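Local atomic coordinates of oxidoreductase (Listeria innocua, PDB entry 3E18), a protein that binds NAD and is probably a dehydrogenase of the GFO/IDH/MocA oxidoreductase family, its substrate unknown. Residues V179-Q184 against A224-G229; L149-H154 against P237-K242. All coordinates share one frame; numbering follows the deposited sequence.

Both contacts belong to the C-terminal domain and share one mixed sheet, in which strands 146-154 and 223-229 are neighbours; their centres lie 9 Å apart. Contact 1 lays helix 173-188 on a face of that sheet, whereas contact 2 pairs two of its strands edge to edge, and along the chain the first is nested inside the loop closed by the second. They meet directly: Gly229 N is 2.9 Å from Val153 O, a probable hydrogen bond, and Leu181 CD2 packs 3.4 Å from Arg238 NH2. NAD is reached through contact 1, where His180 lines the pocket, while the Val153 side chain of contact 2 stays about 11 Å from the cofactor.

Contact 1: V179-Q184 against A224-G229; sequences VHLLDQ and AQIEVG. With NAD (nicotinamide-adenine-dinucleotide), chain E.
Helix 173-188 packs on the mixed sheet of the C-terminal domain here, Leu181 and Leu182 resting on Ile226 and Val228 of strand 223-229. The segment axes run nearly antiparallel, at 162°, and approach to 9.0 Å. Leu181 carries most of the contact. Its CB sits 3.6 Å from Ile226 CG2, while CD1 reaches further along the strand to Val228 CG2 at 3.8 Å and also lies 3.7 Å from the backbone oxygen Glu227 O. Ile226 CG1 lies beside its backbone N (chi1 -51°), which leaves CG2 for Leu181 and brings CG1 within 4.0 Å of Leu182 CD2. This is the alpha/beta layer of the GFO/IDH/MocA fold, in which one side of the helix covers the sheet and another side looks to the cofactor. On that second side His180 belongs to the NAD pocket: the carboxamide of the nicotinamide stands at the edge of the imidazole, with NAD O7N 3.5 Å from His180 NE2. Glu227 points away from the helix; its OE1 accepts from Gln225 NE2 at 2.9 Å, in the amide plane of Gln225, and its OE2 is hydrogen-bonded to His154 NE2. Gln225 OE1 bonds Gln225 NE2 of the second subunit.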
ATOM      1  N   VAL A 179      -4.144 -13.567 -11.140  1.00 26.53           N
ATOM      2  CA  VAL A 179      -3.715 -13.779 -12.516  1.00 27.10           C
ATOM      3  C   VAL A 179      -4.270 -12.700 -13.463  1.00 23.77           C
ATOM      4  O   VAL A 179      -3.537 -12.210 -14.293  1.00 24.61           O
ATOM      5  CB  VAL A 179      -4.005 -15.238 -13.013  1.00 30.21           C
ATOM      6  CG1 VAL A 179      -5.445 -15.560 -12.883  1.00 34.19           C
ATOM      7  CG2 VAL A 179      -3.553 -15.453 -14.447  1.00 31.67           C
ATOM      8  N   HIS A 180      -5.535 -12.305 -13.316  1.00 20.27           N
ATOM      9  CA  HIS A 180      -6.082 -11.191 -14.117  1.00 21.28           C
ATOM     10  C   HIS A 180      -5.327  -9.887 -13.896  1.00 24.03           C
ATOM     11  O   HIS A 180      -4.980  -9.192 -14.856  1.00 26.76           O
ATOM     12  CB  HIS A 180      -7.521 -10.900 -13.725  1.00 23.38           C
ATOM     13  CG  HIS A 180      -8.506 -11.878 -14.256  1.00 27.89           C
ATOM     14  ND1 HIS A 180      -8.506 -12.301 -15.569  1.00 25.57           N
ATOM     15  CD2 HIS A 180      -9.569 -12.473 -13.662  1.00 30.80           C
ATOM     16  CE1 HIS A 180      -9.519 -13.127 -15.754  1.00 34.28           C
ATOM     17  NE2 HIS A 180     -10.180 -13.247 -14.615  1.00 30.00           N
ATOM     18  N   LEU A 181      -5.080  -9.549 -12.630  1.00 22.39           N
ATOM     19  CA  LEU A 181      -4.496  -8.244 -12.307  1.00 21.06           C
ATOM     20  C   LEU A 181      -3.032  -8.197 -12.680  1.00 21.30           C
ATOM     21  O   LEU A 181      -2.531  -7.167 -13.134  1.00 23.08           O
ATOM     22  CB  LEU A 181      -4.664  -7.922 -10.831  1.00 18.46           C
ATOM     23  CG  LEU A 181      -6.105  -7.924 -10.318  1.00 24.81           C
ATOM     24  CD1 LEU A 181      -6.091  -7.471  -8.892  1.00 25.39           C
ATOM     25  CD2 LEU A 181      -6.938  -6.975 -11.155  1.00 23.15           C
ATOM     26  N   LEU A 182      -2.349  -9.320 -12.507  1.00 24.78           N
ATOM     27  CA  LEU A 182      -0.915  -9.378 -12.812  1.00 24.79           C
ATOM     28  C   LEU A 182      -0.678  -9.405 -14.316  1.00 24.07           C
ATOM     29  O   LEU A 182       0.351  -8.898 -14.825  1.00 28.37           O
ATOM     30  CB  LEU A 182      -0.293 -10.617 -12.175  1.00 25.59           C
ATOM     31  CG  LEU A 182      -0.269 -10.668 -10.641  1.00 23.45           C
ATOM     32  CD1 LEU A 182       0.059 -12.062 -10.199  1.00 23.79           C
ATOM     33  CD2 LEU A 182       0.668  -9.643 -10.004  1.00 27.21           C
ATOM     34  N   ASP A 183      -1.612 -10.042 -15.017  1.00 23.04           N
ATOM     35  CA  ASP A 183      -1.576 -10.103 -16.481  1.00 25.89           C
ATOM     36  C   ASP A 183      -1.808  -8.724 -17.109  1.00 24.09           C
ATOM     37  O   ASP A 183      -1.055  -8.320 -18.009  1.00 26.17           O
ATOM     38  CB  ASP A 183      -2.568 -11.132 -17.019  1.00 25.51           C
ATOM     39  CG  ASP A 183      -2.599 -11.154 -18.522  1.00 33.53           C
ATOM     40  OD1 ASP A 183      -1.605 -11.603 -19.148  1.00 30.89           O
ATOM     41  OD2 ASP A 183      -3.605 -10.668 -19.067  1.00 27.87           O
ATOM     42  N   GLN A 184      -2.821  -8.006 -16.615  1.00 27.37           N
ATOM     43  CA  GLN A 184      -3.015  -6.574 -16.938  1.00 22.61           C
ATOM     44  C   GLN A 184      -1.725  -5.787 -16.774  1.00 21.61           C
ATOM     45  O   GLN A 184      -1.286  -5.089 -17.688  1.00 24.12           O
ATOM     46  CB  GLN A 184      -4.081  -5.962 -16.039  1.00 21.91           C
ATOM     47  CG  GLN A 184      -5.520  -6.241 -16.514  1.00 20.15           C
ATOM     48  CD  GLN A 184      -6.582  -5.703 -15.560  1.00 26.78           C
ATOM     49  OE1 GLN A 184      -6.287  -5.215 -14.468  1.00 28.42           O
ATOM     50  NE2 GLN A 184      -7.829  -5.784 -15.983  1.00 24.05           N
ATOM     51  N   ALA A 224       4.575  -1.187  -8.475  1.00 20.74           N
ATOM     52  CA  ALA A 224       3.143  -1.495  -8.483  1.00 15.66           C
ATOM     53  C   ALA A 224       2.792  -2.214  -7.240  1.00 24.07           C
ATOM     54  O   ALA A 224       3.596  -2.957  -6.708  1.00 23.14           O
ATOM     55  CB  ALA A 224       2.766  -2.343  -9.705  1.00 19.55           C
ATOM     56  N   GLN A 225       1.565  -2.002  -6.780  1.00 21.97           N
ATOM     57  CA  GLN A 225       1.049  -2.767  -5.682  1.00 23.60           C
ATOM     58  C   GLN A 225      -0.233  -3.370  -6.204  1.00 20.76           C
ATOM     59  O   GLN A 225      -1.067  -2.635  -6.718  1.00 22.99           O
ATOM     60  CB  GLN A 225       0.762  -1.874  -4.481  1.00 24.07           C
ATOM     61  CG  GLN A 225       0.169  -2.645  -3.285  1.00 26.45           C
ATOM     62  CD  GLN A 225       0.065  -1.804  -2.028  1.00 33.03           C
ATOM     63  OE1 GLN A 225       0.857  -0.894  -1.821  1.00 29.78           O
ATOM     64  NE2 GLN A 225      -0.929  -2.098  -1.180  1.00 21.33           N
ATOM     65  N   ILE A 226      -0.355  -4.696  -6.101  1.00 22.54           N
ATOM     66  CA  ILE A 226      -1.537  -5.435  -6.576  1.00 21.51           C
ATOM     67  C   ILE A 226      -2.179  -6.082  -5.379  1.00 21.41           C
ATOM     68  O   ILE A 226      -1.513  -6.680  -4.533  1.00 20.52           O
ATOM     69  CB  ILE A 226      -1.167  -6.534  -7.629  1.00 24.90           C
ATOM     70  CG1 ILE A 226      -0.298  -5.962  -8.765  1.00 33.03           C
ATOM     71  CG2 ILE A 226      -2.401  -7.290  -8.102  1.00 30.27           C
ATOM     72  CD1 ILE A 226      -0.879  -4.778  -9.527  1.00 32.89           C
ATOM     73  N   GLU A 227      -3.494  -6.008  -5.285  1.00 20.81           N
ATOM     74  CA  GLU A 227      -4.078  -6.495  -4.065  1.00 21.15           C
ATOM     75  C   GLU A 227      -5.414  -7.091  -4.439  1.00 26.64           C
ATOM     76  O   GLU A 227      -6.072  -6.593  -5.345  1.00 21.93           O
ATOM     77  CB  GLU A 227      -4.261  -5.272  -3.178  1.00 31.38           C
ATOM     78  CG  GLU A 227      -4.574  -5.468  -1.751  1.00 39.63           C
ATOM     79  CD  GLU A 227      -4.499  -4.140  -1.030  1.00 41.40           C
ATOM     80  OE1 GLU A 227      -3.376  -3.633  -0.785  1.00 38.39           O
ATOM     81  OE2 GLU A 227      -5.571  -3.588  -0.738  1.00 40.51           O
ATOM     82  N   VAL A 228      -5.763  -8.193  -3.791  1.00 22.81           N
ATOM     83  CA  VAL A 228      -7.113  -8.746  -3.852  1.00 23.90           C
ATOM     84  C   VAL A 228      -7.493  -8.982  -2.424  1.00 25.38           C
ATOM     85  O   VAL A 228      -6.673  -9.439  -1.629  1.00 25.92           O
ATOM     86  CB  VAL A 228      -7.182 -10.083  -4.644  1.00 25.29           C
ATOM     87  CG1 VAL A 228      -8.594 -10.724  -4.554  1.00 25.72           C
ATOM     88  CG2 VAL A 228      -6.846  -9.869  -6.107  1.00 24.68           C
ATOM     89  N   GLY A 229      -8.738  -8.683  -2.077  1.00 26.92           N
ATOM     90  CA  GLY A 229      -9.203  -9.000  -0.751  1.00 25.65           C
ATOM     91  C   GLY A 229     -10.648  -9.442  -0.865  1.00 28.04           C
ATOM     92  O   GLY A 229     -11.389  -8.918  -1.699  1.00 26.02           O
TER
HETATM   93  PA  NAD E 360     -17.129 -24.714 -12.231  1.00 38.54           P
HETATM   94  O1A NAD E 360     -18.328 -23.847 -12.174  1.00 43.57           O
HETATM   95  O2A NAD E 360     -16.929 -25.546 -11.031  1.00 41.27           O
HETATM   96  O5B NAD E 360     -17.177 -25.629 -13.550  1.00 42.35           O
HETATM   97  C5B NAD E 360     -16.153 -26.525 -13.921  1.00 43.64           C
HETATM   98  C4B NAD E 360     -16.804 -27.638 -14.735  1.00 38.53           C
HETATM   99  O4B NAD E 360     -15.827 -28.519 -15.259  1.00 40.14           O
HETATM  100  C3B NAD E 360     -17.742 -28.474 -13.869  1.00 43.75           C
HETATM  101  O3B NAD E 360     -19.005 -28.536 -14.488  1.00 36.76           O
HETATM  102  C2B NAD E 360     -17.086 -29.839 -13.831  1.00 43.33           C
HETATM  103  O2B NAD E 360     -18.019 -30.893 -13.774  1.00 42.25           O
HETATM  104  C1B NAD E 360     -16.281 -29.849 -15.117  1.00 41.81           C
HETATM  105  N9A NAD E 360     -15.130 -30.765 -15.085  1.00 43.32           N
HETATM  106  C8A NAD E 360     -14.309 -31.047 -14.020  1.00 40.11           C
HETATM  107  N7A NAD E 360     -13.368 -31.933 -14.426  1.00 42.23           N
HETATM  108  C5A NAD E 360     -13.586 -32.218 -15.731  1.00 46.39           C
HETATM  109  C6A NAD E 360     -12.938 -33.059 -16.629  1.00 43.49           C
HETATM  110  N6A NAD E 360     -11.783 -33.624 -16.280  1.00 39.35           N
HETATM  111  N1A NAD E 360     -13.402 -33.150 -17.933  1.00 39.31           N
HETATM  112  C2A NAD E 360     -14.501 -32.420 -18.342  1.00 39.51           C
HETATM  113  N3A NAD E 360     -15.139 -31.590 -17.444  1.00 44.80           N
HETATM  114  C4A NAD E 360     -14.691 -31.492 -16.160  1.00 44.44           C
HETATM  115  O3  NAD E 360     -15.823 -23.786 -12.474  1.00 30.37           O
HETATM  116  PN  NAD E 360     -15.840 -22.350 -13.166  1.00 33.66           P
HETATM  117  O1N NAD E 360     -16.047 -21.300 -12.134  1.00 36.74           O
HETATM  118  O2N NAD E 360     -16.669 -22.368 -14.393  1.00 33.42           O
HETATM  119  O5D NAD E 360     -14.275 -22.205 -13.618  1.00 29.86           O
HETATM  120  C5D NAD E 360     -13.649 -23.097 -14.515  1.00 29.54           C
HETATM  121  C4D NAD E 360     -12.374 -22.443 -15.092  1.00 29.44           C
HETATM  122  O4D NAD E 360     -12.680 -21.155 -15.595  1.00 35.70           O
HETATM  123  C3D NAD E 360     -11.286 -22.228 -14.054  1.00 30.00           C
HETATM  124  O3D NAD E 360     -10.015 -22.369 -14.673  1.00 28.42           O
HETATM  125  C2D NAD E 360     -11.435 -20.783 -13.627  1.00 33.81           C
HETATM  126  O2D NAD E 360     -10.182 -20.251 -13.260  1.00 37.40           O
HETATM  127  C1D NAD E 360     -11.952 -20.140 -14.906  1.00 37.48           C
HETATM  128  N1N NAD E 360     -12.763 -18.906 -14.727  1.00 38.11           N
HETATM  129  C2N NAD E 360     -12.343 -17.794 -15.401  1.00 40.47           C
HETATM  130  C3N NAD E 360     -13.023 -16.585 -15.317  1.00 42.63           C
HETATM  131  C7N NAD E 360     -12.645 -15.481 -16.257  1.00 36.73           C
HETATM  132  O7N NAD E 360     -13.174 -14.199 -16.051  1.00 44.48           O
HETATM  133  N7N NAD E 360     -11.824 -15.725 -17.283  1.00 33.66           N
HETATM  134  C4N NAD E 360     -14.194 -16.511 -14.548  1.00 36.56           C
HETATM  135  C5N NAD E 360     -14.635 -17.652 -13.872  1.00 34.24           C
HETATM  136  C6N NAD E 360     -13.915 -18.848 -13.977  1.00 38.87           C

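Contact 2: L149-H154 against P237-K242; sequences LESRVH and PRWYVK
Strands 146-154 and 239-243 pair antiparallel in the mixed sheet of the C-terminal domain, with Glu150 opposite Tyr240 as the hydrogen-bonded pair. Backbone bonds run both ways in that pair, Glu150 N to Tyr240 O at 2.8 Å and Tyr240 N to Glu150 O at 3.0 Å, and Arg152 N adds a third to Arg238 O. Arg238 and Trp239 both face Ile250 of the next strand, a classic beta bulge. Apolar and CH-pi packing occupies the face of Leu149, Ser151, Trp239 and Val241, which helices 129-140 and 173-188 cover. Ser151 CB lies over the six-membered ring of Trp239, 4.0 Å from its centroid, and Leu149 CG meets Val241 CG1 at 4.0 Å. Among polar groups, Arg238, bent at chi2 (68°), turns its guanidinium back to the strand, where NH1 donates to Ser151 OG at 2.8 Å, the hydroxyl oxygen lying in the guanidinium plane. Asp130 OD2 takes a salt bridge from Arg238 NE and a hydrogen bond from Trp239 NE1. On the other face the Glu150 carboxylate runs alongside the Tyr240 ring, the planes 49° apart, and Tyr240 OH bonds Ile234 O of the second subunit. Glu150 OE2 is hydrogen-bonded to His148 NE2, and Arg152 grips OE1 end-on with NH1 and NH2. A water ties this salt bridge to the backbone, accepting from Arg152 NH2 and donating to Glu150 O and, at 2.8 Å, to Pro237 O.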
ATOM      1  N   LEU A 149       1.651   2.214  -9.924  1.00 17.28           N
ATOM      2  CA  LEU A 149       0.240   1.809 -10.148  1.00 23.09           C
ATOM      3  C   LEU A 149      -0.282   0.963  -9.022  1.00 22.94           C
ATOM      4  O   LEU A 149       0.376   0.038  -8.579  1.00 23.94           O
ATOM      5  CB  LEU A 149       0.100   1.002 -11.453  1.00 25.40           C
ATOM      6  CG  LEU A 149       0.482   1.655 -12.786  1.00 31.24           C
ATOM      7  CD1 LEU A 149       1.990   1.544 -13.089  1.00 29.34           C
ATOM      8  CD2 LEU A 149      -0.327   1.008 -13.891  1.00 27.99           C
ATOM      9  N   GLU A 150      -1.506   1.217  -8.569  1.00 24.51           N
ATOM     10  CA  GLU A 150      -2.040   0.373  -7.533  1.00 21.25           C
ATOM     11  C   GLU A 150      -3.360  -0.149  -8.053  1.00 26.83           C
ATOM     12  O   GLU A 150      -4.213   0.631  -8.433  1.00 23.17           O
ATOM     13  CB  GLU A 150      -2.211   1.124  -6.200  1.00 27.48           C
ATOM     14  CG  GLU A 150      -0.897   1.623  -5.623  1.00 24.88           C
ATOM     15  CD  GLU A 150      -1.012   2.419  -4.345  1.00 28.92           C
ATOM     16  OE1 GLU A 150      -2.096   2.468  -3.707  1.00 26.61           O
ATOM     17  OE2 GLU A 150       0.025   3.007  -3.975  1.00 27.13           O
ATOM     18  N   SER A 151      -3.482  -1.473  -8.113  1.00 21.11           N
ATOM     19  CA  SER A 151      -4.624  -2.145  -8.713  1.00 23.13           C
ATOM     20  C   SER A 151      -5.220  -3.058  -7.658  1.00 21.20           C
ATOM     21  O   SER A 151      -4.540  -3.957  -7.155  1.00 23.81           O
ATOM     22  CB  SER A 151      -4.138  -2.919  -9.943  1.00 22.83           C
ATOM     23  OG  SER A 151      -5.163  -3.699 -10.536  1.00 28.63           O
ATOM     24  N   ARG A 152      -6.487  -2.839  -7.297  1.00 23.30           N
ATOM     25  CA  ARG A 152      -7.076  -3.523  -6.152  1.00 24.27           C
ATOM     26  C   ARG A 152      -8.446  -4.066  -6.507  1.00 26.42           C
ATOM     27  O   ARG A 152      -9.253  -3.368  -7.085  1.00 24.11           O
ATOM     28  CB  ARG A 152      -7.272  -2.551  -4.967  1.00 22.58           C
ATOM     29  CG  ARG A 152      -5.998  -2.079  -4.269  1.00 25.92           C
ATOM     30  CD  ARG A 152      -6.320  -1.114  -3.117  1.00 20.02           C
ATOM     31  NE  ARG A 152      -5.107  -0.710  -2.382  1.00 31.03           N
ATOM     32  CZ  ARG A 152      -4.353   0.351  -2.663  1.00 28.51           C
ATOM     33  NH1 ARG A 152      -3.275   0.615  -1.932  1.00 30.95           N
ATOM     34  NH2 ARG A 152      -4.653   1.146  -3.680  1.00 27.90           N
ATOM     35  N   VAL A 153      -8.702  -5.316  -6.159  1.00 23.82           N
ATOM     36  CA  VAL A 153     -10.069  -5.826  -6.209  1.00 27.71           C
ATOM     37  C   VAL A 153     -10.465  -6.240  -4.802  1.00 24.08           C
ATOM     38  O   VAL A 153      -9.975  -7.238  -4.275  1.00 28.55           O
ATOM     39  CB  VAL A 153     -10.230  -6.989  -7.233  1.00 28.07           C
ATOM     40  CG1 VAL A 153     -11.650  -7.552  -7.178  1.00 26.35           C
ATOM     41  CG2 VAL A 153      -9.924  -6.503  -8.652  1.00 27.31           C
ATOM     42  N   HIS A 154     -11.368  -5.475  -4.199  1.00 28.61           N
ATOM     43  CA  HIS A 154     -11.799  -5.705  -2.829  1.00 27.09           C
ATOM     44  C   HIS A 154     -13.269  -6.092  -2.807  1.00 30.37           C
ATOM     45  O   HIS A 154     -14.054  -5.631  -3.634  1.00 31.34           O
ATOM     46  CB  HIS A 154     -11.643  -4.418  -2.012  1.00 25.54           C
ATOM     47  CG  HIS A 154     -10.234  -4.120  -1.586  1.00 30.30           C
ATOM     48  ND1 HIS A 154      -9.916  -3.018  -0.821  1.00 25.91           N
ATOM     49  CD2 HIS A 154      -9.072  -4.787  -1.785  1.00 26.10           C
ATOM     50  CE1 HIS A 154      -8.616  -3.004  -0.589  1.00 28.74           C
ATOM     51  NE2 HIS A 154      -8.079  -4.068  -1.157  1.00 31.42           N
ATOM     52  N   PRO A 237     -10.108   2.112  -3.732  1.00 28.10           N
ATOM     53  CA  PRO A 237     -10.323   2.224  -5.190  1.00 27.48           C
ATOM     54  C   PRO A 237      -9.782   1.077  -6.043  1.00 29.50           C
ATOM     55  O   PRO A 237      -8.758   0.459  -5.698  1.00 29.34           O
ATOM     56  CB  PRO A 237      -9.573   3.521  -5.571  1.00 29.05           C
ATOM     57  CG  PRO A 237      -8.742   3.853  -4.418  1.00 32.88           C
ATOM     58  CD  PRO A 237      -9.437   3.317  -3.211  1.00 31.14           C
ATOM     59  N   ARG A 238     -10.457   0.837  -7.167  1.00 23.19           N
ATOM     60  CA  ARG A 238     -10.016  -0.135  -8.159  1.00 22.87           C
ATOM     61  C   ARG A 238      -8.622   0.237  -8.684  1.00 24.46           C
ATOM     62  O   ARG A 238      -7.754  -0.625  -8.767  1.00 24.24           O
ATOM     63  CB  ARG A 238     -11.055  -0.240  -9.284  1.00 24.46           C
ATOM     64  CG  ARG A 238     -10.693  -1.149 -10.450  1.00 26.19           C
ATOM     65  CD  ARG A 238     -10.645  -2.630 -10.110  1.00 26.22           C
ATOM     66  NE  ARG A 238     -10.075  -3.378 -11.225  1.00 24.25           N
ATOM     67  CZ  ARG A 238      -8.776  -3.574 -11.437  1.00 25.11           C
ATOM     68  NH1 ARG A 238      -7.857  -3.126 -10.588  1.00 26.93           N
ATOM     69  NH2 ARG A 238      -8.398  -4.257 -12.497  1.00 23.56           N
ATOM     70  N   TRP A 239      -8.409   1.512  -9.005  1.00 23.30           N
ATOM     71  CA  TRP A 239      -7.101   1.978  -9.542  1.00 22.85           C
ATOM     72  C   TRP A 239      -6.659   3.244  -8.821  1.00 26.00           C
ATOM     73  O   TRP A 239      -7.478   4.106  -8.521  1.00 25.35           O
ATOM     74  CB  TRP A 239      -7.227   2.276 -11.032  1.00 19.47           C
ATOM     75  CG  TRP A 239      -7.347   1.035 -11.912  1.00 22.00           C
ATOM     76  CD1 TRP A 239      -8.493   0.497 -12.430  1.00 25.01           C
ATOM     77  CD2 TRP A 239      -6.276   0.219 -12.371  1.00 22.16           C
ATOM     78  NE1 TRP A 239      -8.202  -0.621 -13.185  1.00 22.96           N
ATOM     79  CE2 TRP A 239      -6.842  -0.806 -13.169  1.00 27.26           C
ATOM     80  CE3 TRP A 239      -4.883   0.260 -12.199  1.00 23.44           C
ATOM     81  CZ2 TRP A 239      -6.064  -1.791 -13.784  1.00 26.91           C
ATOM     82  CZ3 TRP A 239      -4.111  -0.718 -12.799  1.00 21.76           C
ATOM     83  CH2 TRP A 239      -4.697  -1.733 -13.582  1.00 23.42           C
ATOM     84  N   TYR A 240      -5.366   3.350  -8.524  1.00 23.70           N
ATOM     85  CA  TYR A 240      -4.806   4.578  -7.996  1.00 21.88           C
ATOM     86  C   TYR A 240      -3.433   4.649  -8.628  1.00 21.11           C
ATOM     87  O   TYR A 240      -2.597   3.780  -8.401  1.00 20.93           O
ATOM     88  CB  TYR A 240      -4.717   4.553  -6.465  1.00 24.68           C
ATOM     89  CG  TYR A 240      -4.067   5.794  -5.843  1.00 28.13           C
ATOM     90  CD1 TYR A 240      -4.792   6.983  -5.660  1.00 29.35           C
ATOM     91  CD2 TYR A 240      -2.731   5.772  -5.443  1.00 25.61           C
ATOM     92  CE1 TYR A 240      -4.192   8.117  -5.087  1.00 27.89           C
ATOM     93  CE2 TYR A 240      -2.125   6.895  -4.868  1.00 28.67           C
ATOM     94  CZ  TYR A 240      -2.855   8.064  -4.702  1.00 24.03           C
ATOM     95  OH  TYR A 240      -2.246   9.161  -4.127  1.00 21.68           O
ATOM     96  N   VAL A 241      -3.223   5.657  -9.459  1.00 23.07           N
ATOM     97  CA  VAL A 241      -2.006   5.697 -10.285  1.00 19.67           C
ATOM     98  C   VAL A 241      -1.290   7.030 -10.159  1.00 23.88           C
ATOM     99  O   VAL A 241      -1.920   8.058 -10.046  1.00 26.18           O
ATOM    100  CB  VAL A 241      -2.309   5.352 -11.785  1.00 26.00           C
ATOM    101  CG1 VAL A 241      -2.743   3.871 -11.942  1.00 25.80           C
ATOM    102  CG2 VAL A 241      -3.387   6.278 -12.381  1.00 26.09           C
ATOM    103  N   LYS A 242       0.041   7.010 -10.208  1.00 22.24           N
ATOM    104  CA  LYS A 242       0.819   8.207  -9.973  1.00 25.97           C
ATOM    105  C   LYS A 242       1.792   8.392 -11.107  1.00 27.10           C
ATOM    106  O   LYS A 242       2.407   7.429 -11.553  1.00 21.12           O
ATOM    107  CB  LYS A 242       1.624   8.081  -8.670  1.00 28.59           C
ATOM    108  CG  LYS A 242       0.784   8.058  -7.391  1.00 24.16           C
ATOM    109  CD  LYS A 242       1.682   7.962  -6.144  1.00 24.41           C
ATOM    110  CE  LYS A 242       2.319   9.310  -5.815  1.00 26.07           C
ATOM    111  NZ  LYS A 242       3.475   9.105  -4.893  1.00 38.02           N
TER
HETATM  112  O   HOH W   1      -6.042   0.930  -6.254  1.00 21.03           O